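Local coordinates for envelope glycoprotein E (Human herpesvirus 1, PDB 2GIY) that pairs with gI to bind the Fc part of host IgG and to sort nascent virions to cell junctions for cell-to-cell spread, at residues C60-L70 and P81-W91; R9-T17 and C148-A158. All coordinates share one frame; numbering follows the deposited sequence.

Contact 1: C60-L70 and P81-W91; sequences CAEMRIYESCL and PADAPCAASTW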
ATOM      1  N   CYS A  60       0.073  -5.802  27.710  1.00 16.46           N
ATOM      2  CA  CYS A  60      -0.587  -5.017  26.676  1.00 16.06           C
ATOM      3  C   CYS A  60      -1.699  -5.849  26.057  1.00 17.03           C
ATOM      4  O   CYS A  60      -1.501  -7.025  25.743  1.00 16.35           O
ATOM      5  CB  CYS A  60       0.399  -4.608  25.577  1.00 17.16           C
ATOM      6  SG  CYS A  60       1.569  -3.308  26.068  1.00 18.31           S
ATOM      7  N   ALA A  61      -2.870  -5.241  25.893  1.00 16.70           N
ATOM      8  CA  ALA A  61      -4.006  -5.929  25.291  1.00 17.56           C
ATOM      9  C   ALA A  61      -3.751  -5.965  23.792  1.00 16.89           C
ATOM     10  O   ALA A  61      -4.087  -6.927  23.106  1.00 17.70           O
ATOM     11  CB  ALA A  61      -5.298  -5.174  25.584  1.00 18.09           C
ATOM     12  N   GLU A  62      -3.144  -4.896  23.293  1.00 17.75           N
ATOM     13  CA  GLU A  62      -2.829  -4.784  21.881  1.00 18.68           C
ATOM     14  C   GLU A  62      -1.780  -3.704  21.681  1.00 17.68           C
ATOM     15  O   GLU A  62      -1.603  -2.832  22.533  1.00 17.78           O
ATOM     16  CB  GLU A  62      -4.087  -4.431  21.089  1.00 22.52           C
ATOM     17  CG  GLU A  62      -4.856  -3.254  21.662  1.00 27.77           C
ATOM     18  CD  GLU A  62      -6.114  -2.946  20.876  1.00 30.38           C
ATOM     19  OE1 GLU A  62      -6.931  -3.870  20.678  1.00 30.41           O
ATOM     20  OE2 GLU A  62      -6.281  -1.779  20.460  1.00 32.60           O
ATOM     21  N   MET A  63      -1.079  -3.776  20.556  1.00 15.80           N
ATOM     22  CA  MET A  63      -0.066  -2.784  20.236  1.00 14.33           C
ATOM     23  C   MET A  63      -0.728  -1.761  19.335  1.00 15.04           C
ATOM     24  O   MET A  63      -1.578  -2.108  18.522  1.00 15.63           O
ATOM     25  CB  MET A  63       1.114  -3.434  19.505  1.00 13.96           C
ATOM     26  CG  MET A  63       1.990  -4.302  20.395  1.00 16.95           C
ATOM     27  SD  MET A  63       2.761  -3.323  21.700  1.00 17.58           S
ATOM     28  CE  MET A  63       3.807  -2.267  20.732  1.00 17.32           C
ATOM     29  N   ARG A  64      -0.352  -0.499  19.485  1.00 14.75           N
ATOM     30  CA  ARG A  64      -0.922   0.545  18.656  1.00 15.76           C
ATOM     31  C   ARG A  64       0.172   1.259  17.879  1.00 15.33           C
ATOM     32  O   ARG A  64       1.128   1.766  18.461  1.00 14.21           O
ATOM     33  CB  ARG A  64      -1.705   1.529  19.521  1.00 19.35           C
ATOM     34  CG  ARG A  64      -2.798   0.838  20.312  1.00 22.16           C
ATOM     35  CD  ARG A  64      -3.839   1.798  20.828  1.00 26.96           C
ATOM     36  NE  ARG A  64      -4.884   1.080  21.553  1.00 32.29           N
ATOM     37  CZ  ARG A  64      -6.030   1.624  21.948  1.00 34.81           C
ATOM     38  NH1 ARG A  64      -6.283   2.899  21.688  1.00 35.89           N
ATOM     39  NH2 ARG A  64      -6.920   0.891  22.606  1.00 36.78           N
ATOM     40  N   ILE A  65       0.029   1.274  16.558  1.00 13.31           N
ATOM     41  CA  ILE A  65       0.994   1.919  15.679  1.00 13.36           C
ATOM     42  C   ILE A  65       0.474   3.308  15.312  1.00 14.09           C
ATOM     43  O   ILE A  65      -0.595   3.433  14.718  1.00 14.57           O
ATOM     44  CB  ILE A  65       1.205   1.083  14.377  1.00 13.53           C
ATOM     45  CG1 ILE A  65       1.761  -0.302  14.730  1.00 14.99           C
ATOM     46  CG2 ILE A  65       2.160   1.809  13.431  1.00 14.59           C
ATOM     47  CD1 ILE A  65       1.746  -1.297  13.576  1.00 12.26           C
ATOM     48  N   TYR A  66       1.218   4.344  15.691  1.00 13.44           N
ATOM     49  CA  TYR A  66       0.831   5.716  15.382  1.00 14.41           C
ATOM     50  C   TYR A  66       1.376   6.037  13.984  1.00 14.22           C
ATOM     51  O   TYR A  66       2.493   6.525  13.844  1.00 13.83           O
ATOM     52  CB  TYR A  66       1.437   6.687  16.405  1.00 14.38           C
ATOM     53  CG  TYR A  66       0.848   6.633  17.813  1.00 14.23           C
ATOM     54  CD1 TYR A  66      -0.094   5.668  18.177  1.00 14.02           C
ATOM     55  CD2 TYR A  66       1.252   7.552  18.780  1.00 14.05           C
ATOM     56  CE1 TYR A  66      -0.622   5.627  19.486  1.00 15.33           C
ATOM     57  CE2 TYR A  66       0.737   7.520  20.078  1.00 13.61           C
ATOM     58  CZ  TYR A  66      -0.193   6.562  20.423  1.00 15.26           C
ATOM     59  OH  TYR A  66      -0.684   6.546  21.713  1.00 18.42           O
ATOM     60  N   GLU A  67       0.579   5.775  12.950  1.00 16.19           N
ATOM     61  CA  GLU A  67       1.028   6.003  11.578  1.00 16.09           C
ATOM     62  C   GLU A  67       1.608   7.383  11.272  1.00 15.90           C
ATOM     63  O   GLU A  67       2.680   7.481  10.673  1.00 14.97           O
ATOM     64  CB  GLU A  67      -0.104   5.694  10.593  1.00 18.47           C
ATOM     65  CG  GLU A  67       0.277   5.942   9.136  1.00 21.04           C
ATOM     66  CD  GLU A  67      -0.761   5.415   8.168  1.00 25.76           C
ATOM     67  OE1 GLU A  67      -1.964   5.602   8.431  1.00 28.00           O
ATOM     68  OE2 GLU A  67      -0.373   4.820   7.139  1.00 27.98           O
ATOM     69  N   SER A  68       0.913   8.445  11.669  1.00 15.24           N
ATOM     70  CA  SER A  68       1.395   9.798  11.401  1.00 16.40           C
ATOM     71  C   SER A  68       2.752  10.041  12.047  1.00 14.95           C
ATOM     72  O   SER A  68       3.581  10.775  11.509  1.00 15.25           O
ATOM     73  CB  SER A  68       0.397  10.838  11.913  1.00 19.01           C
ATOM     74  OG  SER A  68       0.264  10.766  13.321  1.00 23.72           O
ATOM     75  N   CYS A  69       2.970   9.420  13.203  1.00 14.89           N
ATOM     76  CA  CYS A  69       4.225   9.564  13.928  1.00 13.62           C
ATOM     77  C   CYS A  69       5.435   8.994  13.193  1.00 13.83           C
ATOM     78  O   CYS A  69       6.556   9.467  13.374  1.00 14.55           O
ATOM     79  CB  CYS A  69       4.115   8.898  15.294  1.00 14.79           C
ATOM     80  SG  CYS A  69       3.295   9.932  16.544  1.00 17.51           S
ATOM     81  N   LEU A  70       5.213   7.969  12.379  1.00 14.41           N
ATOM     82  CA  LEU A  70       6.313   7.368  11.636  1.00 14.01           C
ATOM     83  C   LEU A  70       7.011   8.421  10.777  1.00 14.94           C
ATOM     84  O   LEU A  70       8.225   8.365  10.581  1.00 13.60           O
ATOM     85  CB  LEU A  70       5.794   6.229  10.748  1.00 14.40           C
ATOM     86  CG  LEU A  70       5.012   5.111  11.446  1.00 13.97           C
ATOM     87  CD1 LEU A  70       4.584   4.069  10.418  1.00 15.46           C
ATOM     88  CD2 LEU A  70       5.877   4.461  12.524  1.00 13.85           C
ATOM     89  N   PRO A  81       4.472   8.672  23.555  1.00 14.08           N
ATOM     90  CA  PRO A  81       3.147   8.157  23.199  1.00 13.55           C
ATOM     91  C   PRO A  81       2.214   7.932  24.381  1.00 15.09           C
ATOM     92  O   PRO A  81       2.587   7.330  25.389  1.00 16.19           O
ATOM     93  CB  PRO A  81       3.465   6.868  22.440  1.00 13.50           C
ATOM     94  CG  PRO A  81       4.743   6.416  23.067  1.00 12.26           C
ATOM     95  CD  PRO A  81       5.525   7.701  23.210  1.00 12.23           C
ATOM     96  N   ALA A  82       0.988   8.419  24.239  1.00 15.50           N
ATOM     97  CA  ALA A  82      -0.007   8.295  25.293  1.00 17.37           C
ATOM     98  C   ALA A  82      -0.334   6.855  25.651  1.00 17.54           C
ATOM     99  O   ALA A  82      -0.690   6.571  26.787  1.00 17.82           O
ATOM    100  CB  ALA A  82      -1.285   9.021  24.883  1.00 20.30           C
ATOM    101  N   ASP A  83      -0.199   5.939  24.698  1.00 16.29           N
ATOM    102  CA  ASP A  83      -0.554   4.554  24.969  1.00 18.53           C
ATOM    103  C   ASP A  83       0.397   3.645  25.740  1.00 20.92           C
ATOM    104  O   ASP A  83       0.811   2.594  25.249  1.00 17.80           O
ATOM    105  CB  ASP A  83      -1.000   3.886  23.668  1.00 18.72           C
ATOM    106  CG  ASP A  83      -2.410   4.288  23.285  1.00 21.22           C
ATOM    107  OD1 ASP A  83      -3.344   3.891  24.012  1.00 22.07           O
ATOM    108  OD2 ASP A  83      -2.586   5.011  22.283  1.00 20.77           O
ATOM    109  N   ALA A  84       0.694   4.049  26.977  1.00 24.33           N
ATOM    110  CA  ALA A  84       1.550   3.278  27.876  1.00 19.68           C
ATOM    111  C   ALA A  84       2.718   2.687  27.089  1.00 19.52           C
ATOM    112  O   ALA A  84       3.215   3.334  26.160  1.00 23.97           O
ATOM    113  CB  ALA A  84       0.703   2.192  28.532  1.00 26.08           C
ATOM    114  N   PRO A  85       3.190   1.472  27.444  1.00 16.72           N
ATOM    115  CA  PRO A  85       4.307   0.931  26.664  1.00 14.17           C
ATOM    116  C   PRO A  85       3.816   0.037  25.519  1.00 13.97           C
ATOM    117  O   PRO A  85       4.546  -0.843  25.053  1.00 14.27           O
ATOM    118  CB  PRO A  85       5.080   0.131  27.702  1.00 13.03           C
ATOM    119  CG  PRO A  85       3.966  -0.485  28.489  1.00 13.37           C
ATOM    120  CD  PRO A  85       3.026   0.701  28.693  1.00 13.83           C
ATOM    121  N   CYS A  86       2.582   0.267  25.077  1.00 13.37           N
ATOM    122  CA  CYS A  86       1.978  -0.524  24.006  1.00 14.77           C
ATOM    123  C   CYS A  86       1.862   0.253  22.707  1.00 14.40           C
ATOM    124  O   CYS A  86       0.948   0.005  21.922  1.00 16.16           O
ATOM    125  CB  CYS A  86       0.573  -0.979  24.409  1.00 15.56           C
ATOM    126  SG  CYS A  86       0.437  -1.630  26.101  1.00 18.40           S
ATOM    127  N   ALA A  87       2.778   1.182  22.471  1.00 13.78           N
ATOM    128  CA  ALA A  87       2.720   1.986  21.260  1.00 13.43           C
ATOM    129  C   ALA A  87       4.009   1.979  20.452  1.00 14.35           C
ATOM    130  O   ALA A  87       5.102   1.953  21.006  1.00 13.75           O
ATOM    131  CB  ALA A  87       2.356   3.426  21.615  1.00 12.28           C
ATOM    132  N   ALA A  88       3.859   2.000  19.131  1.00 14.17           N
ATOM    133  CA  ALA A  88       4.991   2.062  18.215  1.00 13.38           C
ATOM    134  C   ALA A  88       4.811   3.437  17.573  1.00 14.16           C
ATOM    135  O   ALA A  88       3.938   3.621  16.719  1.00 14.16           O
ATOM    136  CB  ALA A  88       4.892   0.956  17.170  1.00 13.56           C
ATOM    137  N   SER A  89       5.613   4.406  18.004  1.00 12.82           N
ATOM    138  CA  SER A  89       5.488   5.773  17.496  1.00 13.41           C
ATOM    139  C   SER A  89       6.810   6.500  17.328  1.00 12.60           C
ATOM    140  O   SER A  89       6.856   7.598  16.773  1.00 11.26           O
ATOM    141  CB  SER A  89       4.605   6.588  18.443  1.00 13.13           C
ATOM    142  OG  SER A  89       5.208   6.682  19.728  1.00 15.08           O
ATOM    143  N   THR A  90       7.882   5.906  17.830  1.00 12.57           N
ATOM    144  CA  THR A  90       9.192   6.526  17.719  1.00 12.36           C
ATOM    145  C   THR A  90      10.234   5.445  17.949  1.00 13.06           C
ATOM    146  O   THR A  90       9.900   4.337  18.366  1.00 13.14           O
ATOM    147  CB  THR A  90       9.362   7.654  18.768  1.00 12.81           C
ATOM    148  OG1 THR A  90      10.514   8.442  18.448  1.00 12.16           O
ATOM    149  CG2 THR A  90       9.532   7.060  20.167  1.00 13.12           C
ATOM    150  N   TRP A  91      11.493   5.755  17.671  1.00 12.12           N
ATOM    151  CA  TRP A  91      12.538   4.773  17.873  1.00 12.89           C
ATOM    152  C   TRP A  91      13.903   5.423  18.005  1.00 13.40           C
ATOM    153  O   TRP A  91      14.085   6.603  17.699  1.00 13.51           O
ATOM    154  CB  TRP A  91      12.536   3.768  16.707  1.00 14.03           C
ATOM    155  CG  TRP A  91      12.712   4.413  15.359  1.00 14.43           C
ATOM    156  CD1 TRP A  91      13.889   4.656  14.712  1.00 16.06           C
ATOM    157  CD2 TRP A  91      11.677   4.941  14.520  1.00 15.15           C
ATOM    158  NE1 TRP A  91      13.653   5.305  13.522  1.00 17.18           N
ATOM    159  CE2 TRP A  91      12.303   5.492  13.379  1.00 16.85           C
ATOM    160  CE3 TRP A  91      10.280   5.001  14.621  1.00 15.70           C
ATOM    161  CZ2 TRP A  91      11.578   6.101  12.343  1.00 16.93           C
ATOM    162  CZ3 TRP A  91       9.558   5.609  13.590  1.00 16.12           C
ATOM    163  CH2 TRP A  91      10.212   6.148  12.468  1.00 15.86           C
TER
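Tyr-66 stands against the turn ahead of strand 87-88, its phenol directed at Asp-83. Tyr-66 OH donates to Asp-83 OD2 at 2.5 Å, reaching the anti side of the carboxylate 26° out of its plane. The same hydroxyl accepts Asp-83 N at 3.1 Å, so one residue grips it twice. With CG of Tyr-66 anti to its carbonyl carbon (chi1 -71°), the ring lies over Ala-87 CB, which meets one face near the rim, while Pro-81 CB approaches Tyr-66 CE2 obliquely at 3.7 Å. Arg-64 runs extended to NE and brings its guanidinium face over Asp-83 OD1. Because that oxygen is 3.9 Å from Arg-64 NH1 and well out of plane, the salt bridge is long and purely electrostatic; Glu-62 OE2, 3.4 Å from Arg-64 NE, adds a second acidic partner.

The backbones pair in parallel: Arg-64 N donates to Cys-86 O, Ala-88 N to Arg-64 O at 2.8 Å, and Tyr-66 N to Ala-88 O. Arg-64 and Ala-87 share one face of this pairing; on the other, Ile-65 CG1 touches Ala-88 CB at 4.2 Å. Strand 87-88 is thus the edge strand beside the central strand 63-66 of a three-stranded parallel sheet that 173-176 completes, with the Cys-60–Cys-86 disulfide, chi3 -90°, just before the paired residues.

Contact 2: R9-T17 and C148-A158; sequences RGVTVRMET and CVVYVNDHIHA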
ATOM      1  N   ARG A   9       6.183  12.168 -11.613  1.00 29.18           N
ATOM      2  CA  ARG A   9       7.597  12.235 -11.267  1.00 26.06           C
ATOM      3  C   ARG A   9       7.896  11.566  -9.930  1.00 24.45           C
ATOM      4  O   ARG A   9       6.993  11.072  -9.248  1.00 22.74           O
ATOM      5  CB  ARG A   9       8.050  13.688 -11.232  1.00 26.87           C
ATOM      6  N   GLY A  10       9.172  11.555  -9.560  1.00 22.66           N
ATOM      7  CA  GLY A  10       9.567  10.948  -8.303  1.00 19.86           C
ATOM      8  C   GLY A  10       9.607   9.435  -8.362  1.00 18.72           C
ATOM      9  O   GLY A  10       9.731   8.841  -9.436  1.00 16.73           O
ATOM     10  N   VAL A  11       9.499   8.807  -7.195  1.00 16.86           N
ATOM     11  CA  VAL A  11       9.540   7.356  -7.096  1.00 15.31           C
ATOM     12  C   VAL A  11       8.314   6.822  -6.369  1.00 16.04           C
ATOM     13  O   VAL A  11       7.825   7.444  -5.428  1.00 15.55           O
ATOM     14  CB  VAL A  11      10.794   6.890  -6.320  1.00 15.80           C
ATOM     15  CG1 VAL A  11      10.882   5.365  -6.328  1.00 14.27           C
ATOM     16  CG2 VAL A  11      12.043   7.511  -6.927  1.00 14.68           C
ATOM     17  N   THR A  12       7.816   5.675  -6.822  1.00 15.14           N
ATOM     18  CA  THR A  12       6.674   5.032  -6.188  1.00 16.28           C
ATOM     19  C   THR A  12       7.144   3.713  -5.587  1.00 15.98           C
ATOM     20  O   THR A  12       7.779   2.912  -6.266  1.00 16.70           O
ATOM     21  CB  THR A  12       5.547   4.730  -7.196  1.00 18.40           C
ATOM     22  OG1 THR A  12       4.943   5.956  -7.620  1.00 18.73           O
ATOM     23  CG2 THR A  12       4.490   3.838  -6.559  1.00 21.08           C
ATOM     24  N   VAL A  13       6.842   3.496  -4.313  1.00 14.77           N
ATOM     25  CA  VAL A  13       7.228   2.258  -3.655  1.00 15.30           C
ATOM     26  C   VAL A  13       5.985   1.548  -3.145  1.00 17.12           C
ATOM     27  O   VAL A  13       5.145   2.150  -2.474  1.00 16.57           O
ATOM     28  CB  VAL A  13       8.177   2.511  -2.467  1.00 14.29           C
ATOM     29  CG1 VAL A  13       8.580   1.176  -1.834  1.00 16.03           C
ATOM     30  CG2 VAL A  13       9.413   3.272  -2.935  1.00 15.92           C
ATOM     31  N   ARG A  14       5.870   0.266  -3.476  1.00 17.25           N
ATOM     32  CA  ARG A  14       4.732  -0.539  -3.052  1.00 19.59           C
ATOM     33  C   ARG A  14       5.273  -1.700  -2.226  1.00 18.82           C
ATOM     34  O   ARG A  14       6.245  -2.339  -2.619  1.00 18.17           O
ATOM     35  CB  ARG A  14       3.973  -1.062  -4.277  1.00 22.42           C
ATOM     36  CG  ARG A  14       2.606  -1.645  -3.953  1.00 29.77           C
ATOM     37  CD  ARG A  14       1.805  -2.012  -5.203  1.00 32.03           C
ATOM     38  NE  ARG A  14       2.270  -3.243  -5.841  1.00 36.64           N
ATOM     39  CZ  ARG A  14       3.315  -3.328  -6.658  1.00 37.01           C
ATOM     40  NH1 ARG A  14       4.024  -2.247  -6.955  1.00 39.94           N
ATOM     41  NH2 ARG A  14       3.655  -4.498  -7.179  1.00 38.44           N
ATOM     42  N   MET A  15       4.654  -1.955  -1.076  1.00 17.91           N
ATOM     43  CA  MET A  15       5.081  -3.037  -0.195  1.00 17.85           C
ATOM     44  C   MET A  15       3.930  -3.987   0.125  1.00 18.84           C
ATOM     45  O   MET A  15       2.788  -3.559   0.300  1.00 18.04           O
ATOM     46  CB  MET A  15       5.640  -2.472   1.113  1.00 18.06           C
ATOM     47  CG  MET A  15       6.184  -3.533   2.061  1.00 18.25           C
ATOM     48  SD  MET A  15       6.622  -2.871   3.689  1.00 19.64           S
ATOM     49  CE  MET A  15       7.898  -1.704   3.238  1.00 15.05           C
ATOM     50  N   GLU A  16       4.246  -5.274   0.207  1.00 18.43           N
ATOM     51  CA  GLU A  16       3.253  -6.297   0.515  1.00 20.43           C
ATOM     52  C   GLU A  16       3.840  -7.320   1.476  1.00 20.06           C
ATOM     53  O   GLU A  16       4.977  -7.754   1.316  1.00 19.07           O
ATOM     54  CB  GLU A  16       2.814  -7.013  -0.768  1.00 24.16           C
ATOM     55  CG  GLU A  16       1.917  -6.199  -1.687  1.00 30.68           C
ATOM     56  CD  GLU A  16       0.464  -6.226  -1.254  1.00 35.51           C
ATOM     57  OE1 GLU A  16      -0.110  -7.334  -1.177  1.00 38.26           O
ATOM     58  OE2 GLU A  16      -0.108  -5.145  -0.993  1.00 39.40           O
ATOM     59  N   THR A  17       3.062  -7.700   2.482  1.00 20.39           N
ATOM     60  CA  THR A  17       3.504  -8.699   3.446  1.00 19.60           C
ATOM     61  C   THR A  17       2.384  -9.072   4.399  1.00 18.05           C
ATOM     62  O   THR A  17       1.516  -8.256   4.691  1.00 17.88           O
ATOM     63  CB  THR A  17       4.682  -8.202   4.308  1.00 19.80           C
ATOM     64  OG1 THR A  17       5.002  -9.201   5.289  1.00 20.08           O
ATOM     65  CG2 THR A  17       4.313  -6.907   5.023  1.00 20.43           C
ATOM     66  N   CYS A 148       8.703  -2.553   8.733  1.00 10.20           N
ATOM     67  CA  CYS A 148       9.651  -2.421   7.643  1.00 11.72           C
ATOM     68  C   CYS A 148       9.277  -1.094   7.003  1.00 11.82           C
ATOM     69  O   CYS A 148       8.142  -0.915   6.559  1.00 11.46           O
ATOM     70  CB  CYS A 148       9.499  -3.565   6.639  1.00 11.31           C
ATOM     71  SG  CYS A 148      10.709  -3.468   5.287  1.00 15.03           S
ATOM     72  N   VAL A 149      10.221  -0.155   6.986  1.00 11.31           N
ATOM     73  CA  VAL A 149       9.971   1.164   6.425  1.00 11.16           C
ATOM     74  C   VAL A 149      10.922   1.470   5.274  1.00 11.05           C
ATOM     75  O   VAL A 149      12.131   1.281   5.389  1.00 12.50           O
ATOM     76  CB  VAL A 149      10.146   2.263   7.500  1.00 11.18           C
ATOM     77  CG1 VAL A 149       9.753   3.618   6.932  1.00 13.14           C
ATOM     78  CG2 VAL A 149       9.308   1.924   8.733  1.00 13.80           C
ATOM     79  N   VAL A 150      10.373   1.947   4.165  1.00 10.52           N
ATOM     80  CA  VAL A 150      11.211   2.273   3.027  1.00  9.60           C
ATOM     81  C   VAL A 150      11.309   3.770   2.795  1.00 10.99           C
ATOM     82  O   VAL A 150      10.305   4.441   2.548  1.00 11.42           O
ATOM     83  CB  VAL A 150      10.695   1.613   1.736  1.00  9.36           C
ATOM     84  CG1 VAL A 150      11.657   1.905   0.583  1.00  8.67           C
ATOM     85  CG2 VAL A 150      10.556   0.107   1.942  1.00 12.60           C
ATOM     86  N   TYR A 151      12.531   4.286   2.877  1.00 10.90           N
ATOM     87  CA  TYR A 151      12.778   5.697   2.639  1.00 11.56           C
ATOM     88  C   TYR A 151      13.364   5.894   1.253  1.00 11.97           C
ATOM     89  O   TYR A 151      14.094   5.041   0.748  1.00 11.28           O
ATOM     90  CB  TYR A 151      13.791   6.279   3.628  1.00 13.21           C
ATOM     91  CG  TYR A 151      13.341   6.341   5.064  1.00 13.51           C
ATOM     92  CD1 TYR A 151      13.360   5.205   5.870  1.00 14.52           C
ATOM     93  CD2 TYR A 151      12.905   7.543   5.622  1.00 14.59           C
ATOM     94  CE1 TYR A 151      12.956   5.262   7.206  1.00 15.89           C
ATOM     95  CE2 TYR A 151      12.499   7.612   6.956  1.00 17.35           C
ATOM     96  CZ  TYR A 151      12.528   6.470   7.740  1.00 16.96           C
ATOM     97  OH  TYR A 151      12.141   6.533   9.061  1.00 17.94           O
ATOM     98  N   VAL A 152      13.020   7.021   0.645  1.00 11.77           N
ATOM     99  CA  VAL A 152      13.564   7.417  -0.646  1.00 12.09           C
ATOM    100  C   VAL A 152      13.917   8.878  -0.390  1.00 13.35           C
ATOM    101  O   VAL A 152      13.045   9.679  -0.052  1.00 13.85           O
ATOM    102  CB  VAL A 152      12.538   7.329  -1.780  1.00 11.97           C
ATOM    103  CG1 VAL A 152      13.092   8.024  -3.024  1.00 14.96           C
ATOM    104  CG2 VAL A 152      12.224   5.865  -2.089  1.00 12.94           C
ATOM    105  N   ASN A 153      15.196   9.212  -0.521  1.00 14.57           N
ATOM    106  CA  ASN A 153      15.661  10.572  -0.265  1.00 17.18           C
ATOM    107  C   ASN A 153      15.248  11.023   1.132  1.00 17.31           C
ATOM    108  O   ASN A 153      14.783  12.146   1.329  1.00 18.71           O
ATOM    109  CB  ASN A 153      15.118  11.546  -1.313  1.00 18.77           C
ATOM    110  CG  ASN A 153      15.671  11.272  -2.694  1.00 20.17           C
ATOM    111  OD1 ASN A 153      16.820  10.841  -2.840  1.00 19.65           O
ATOM    112  ND2 ASN A 153      14.869  11.533  -3.717  1.00 18.75           N
ATOM    113  N   ASP A 154      15.409  10.118   2.090  1.00 16.33           N
ATOM    114  CA  ASP A 154      15.100  10.372   3.497  1.00 18.11           C
ATOM    115  C   ASP A 154      13.636  10.628   3.861  1.00 17.55           C
ATOM    116  O   ASP A 154      13.350  11.183   4.922  1.00 17.39           O
ATOM    117  CB  ASP A 154      15.974  11.522   4.006  1.00 22.62           C
ATOM    118  CG  ASP A 154      17.456  11.270   3.774  1.00 26.76           C
ATOM    119  OD1 ASP A 154      17.967  10.229   4.239  1.00 27.67           O
ATOM    120  OD2 ASP A 154      18.109  12.112   3.120  1.00 30.38           O
ATOM    121  N   HIS A 155      12.712  10.219   2.994  1.00 16.40           N
ATOM    122  CA  HIS A 155      11.279  10.377   3.260  1.00 16.13           C
ATOM    123  C   HIS A 155      10.600   9.024   3.081  1.00 14.68           C
ATOM    124  O   HIS A 155      10.852   8.320   2.104  1.00 12.18           O
ATOM    125  CB  HIS A 155      10.649  11.401   2.304  1.00 19.32           C
ATOM    126  CG  HIS A 155       9.153  11.472   2.392  1.00 22.51           C
ATOM    127  ND1 HIS A 155       8.486  11.744   3.568  1.00 24.48           N
ATOM    128  CD2 HIS A 155       8.195  11.298   1.450  1.00 24.87           C
ATOM    129  CE1 HIS A 155       7.183  11.732   3.348  1.00 24.29           C
ATOM    130  NE2 HIS A 155       6.979  11.464   2.070  1.00 25.27           N
ATOM    131  N   ILE A 156       9.743   8.650   4.023  1.00 12.37           N
ATOM    132  CA  ILE A 156       9.059   7.364   3.929  1.00 13.03           C
ATOM    133  C   ILE A 156       8.153   7.288   2.700  1.00 13.18           C
ATOM    134  O   ILE A 156       7.281   8.136   2.506  1.00 13.17           O
ATOM    135  CB  ILE A 156       8.200   7.086   5.187  1.00 12.66           C
ATOM    136  CG1 ILE A 156       9.099   6.976   6.420  1.00 12.91           C
ATOM    137  CG2 ILE A 156       7.397   5.800   4.996  1.00 12.75           C
ATOM    138  CD1 ILE A 156       8.323   6.769   7.725  1.00 10.58           C
ATOM    139  N   HIS A 157       8.371   6.270   1.868  1.00 12.61           N
ATOM    140  CA  HIS A 157       7.561   6.065   0.669  1.00 12.17           C
ATOM    141  C   HIS A 157       6.652   4.850   0.780  1.00 12.60           C
ATOM    142  O   HIS A 157       5.754   4.659  -0.037  1.00 12.66           O
ATOM    143  CB  HIS A 157       8.449   5.940  -0.571  1.00 10.65           C
ATOM    144  CG  HIS A 157       8.927   7.257  -1.089  1.00 10.49           C
ATOM    145  ND1 HIS A 157       8.820   7.620  -2.414  1.00 14.19           N
ATOM    146  CD2 HIS A 157       9.472   8.320  -0.451  1.00 10.95           C
ATOM    147  CE1 HIS A 157       9.276   8.850  -2.569  1.00  9.44           C
ATOM    148  NE2 HIS A 157       9.677   9.298  -1.393  1.00 14.46           N
ATOM    149  N   ALA A 158       6.889   4.030   1.796  1.00 12.66           N
ATOM    150  CA  ALA A 158       6.077   2.847   2.036  1.00 12.14           C
ATOM    151  C   ALA A 158       6.474   2.246   3.371  1.00 11.68           C
ATOM    152  O   ALA A 158       7.595   2.440   3.837  1.00 11.04           O
ATOM    153  CB  ALA A 158       6.281   1.812   0.922  1.00 13.43           C
TER
HETATM  154  O   HOH W   1       5.380   5.512  -2.663  1.00 19.28           O
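Strand 11-16 runs nearly antiparallel to strand 148-152, at 173° with a closest axis approach of 9.0 Å, and passes strand 155-158 at 54° and 5.9 Å; it meets this hairpin mainly through side chains. Val-13 sits centrally. Its CG1, anti to the backbone N, reaches Ala-158 CB at 3.6 Å and also touches Val-150 CG1. Its CG2 points the other way along the strand, meeting His-157 CB and Val-152 CG2; the Val-13 and Val-152 side chains lie alongside, pointing opposite ways. Two residues further along the strand, on the same side, Met-15 extends through chi2 and bends at chi3, which carries CE against Cys-148 O and SG and against Val-150 CG2. Met-15 CE is 3.5 Å from Val-150 CG2, a tight carbon pair, and 3.4 Å from Cys-148 O.

Ile-35 of strand 34-39 packs on Val-13, Met-15 and Val-150, so the contact joins two sheets face to face in the Ig V-type domain that forms the C-terminal part of the gE ectodomain. Strands 144-152 and 155-165 are a hairpin of the larger sheet, closed by a type I' turn from Val-152 to His-155.

In that hairpin His-157 and Ala-158 both face Val-150, a classic beta bulge that puts both side chains toward strand 11-16. The His-157 ring lies flat on Val-152 CB and presents its edge to the first strand, where ND1 donates a weak hydrogen bond to Val-11 O at 3.2 Å with an N-H...O angle of 134°. Water 1 bridges the backbones beside it, accepting from Val-13 N and donating to His-157 O at 2.8 Å.

Overall arrangement
The two contacts lie with centres about 21 Å apart. Along the chain the order is 9-17, 60-70, 81-91, 148-158, so contact 1 falls wholly within the span that contact 2 brings together. Contact 2 joins the two-stranded sheet to the hairpin of the six-stranded one; contact 1 belongs to the separate parallel sheet. They meet through that hairpin: Leu-70 O comes within 3.3 Å of Ile-156 CD1, and Trp-91 CZ2 within 3.4 Å of Tyr-151 OH. Strand 11-16 thus packs on one face of the hairpin and the parallel-sheet region on the other. In the two-chain assembly, Arg-14 pairs with Glu-67 of the second subunit, linking both regions across the interface.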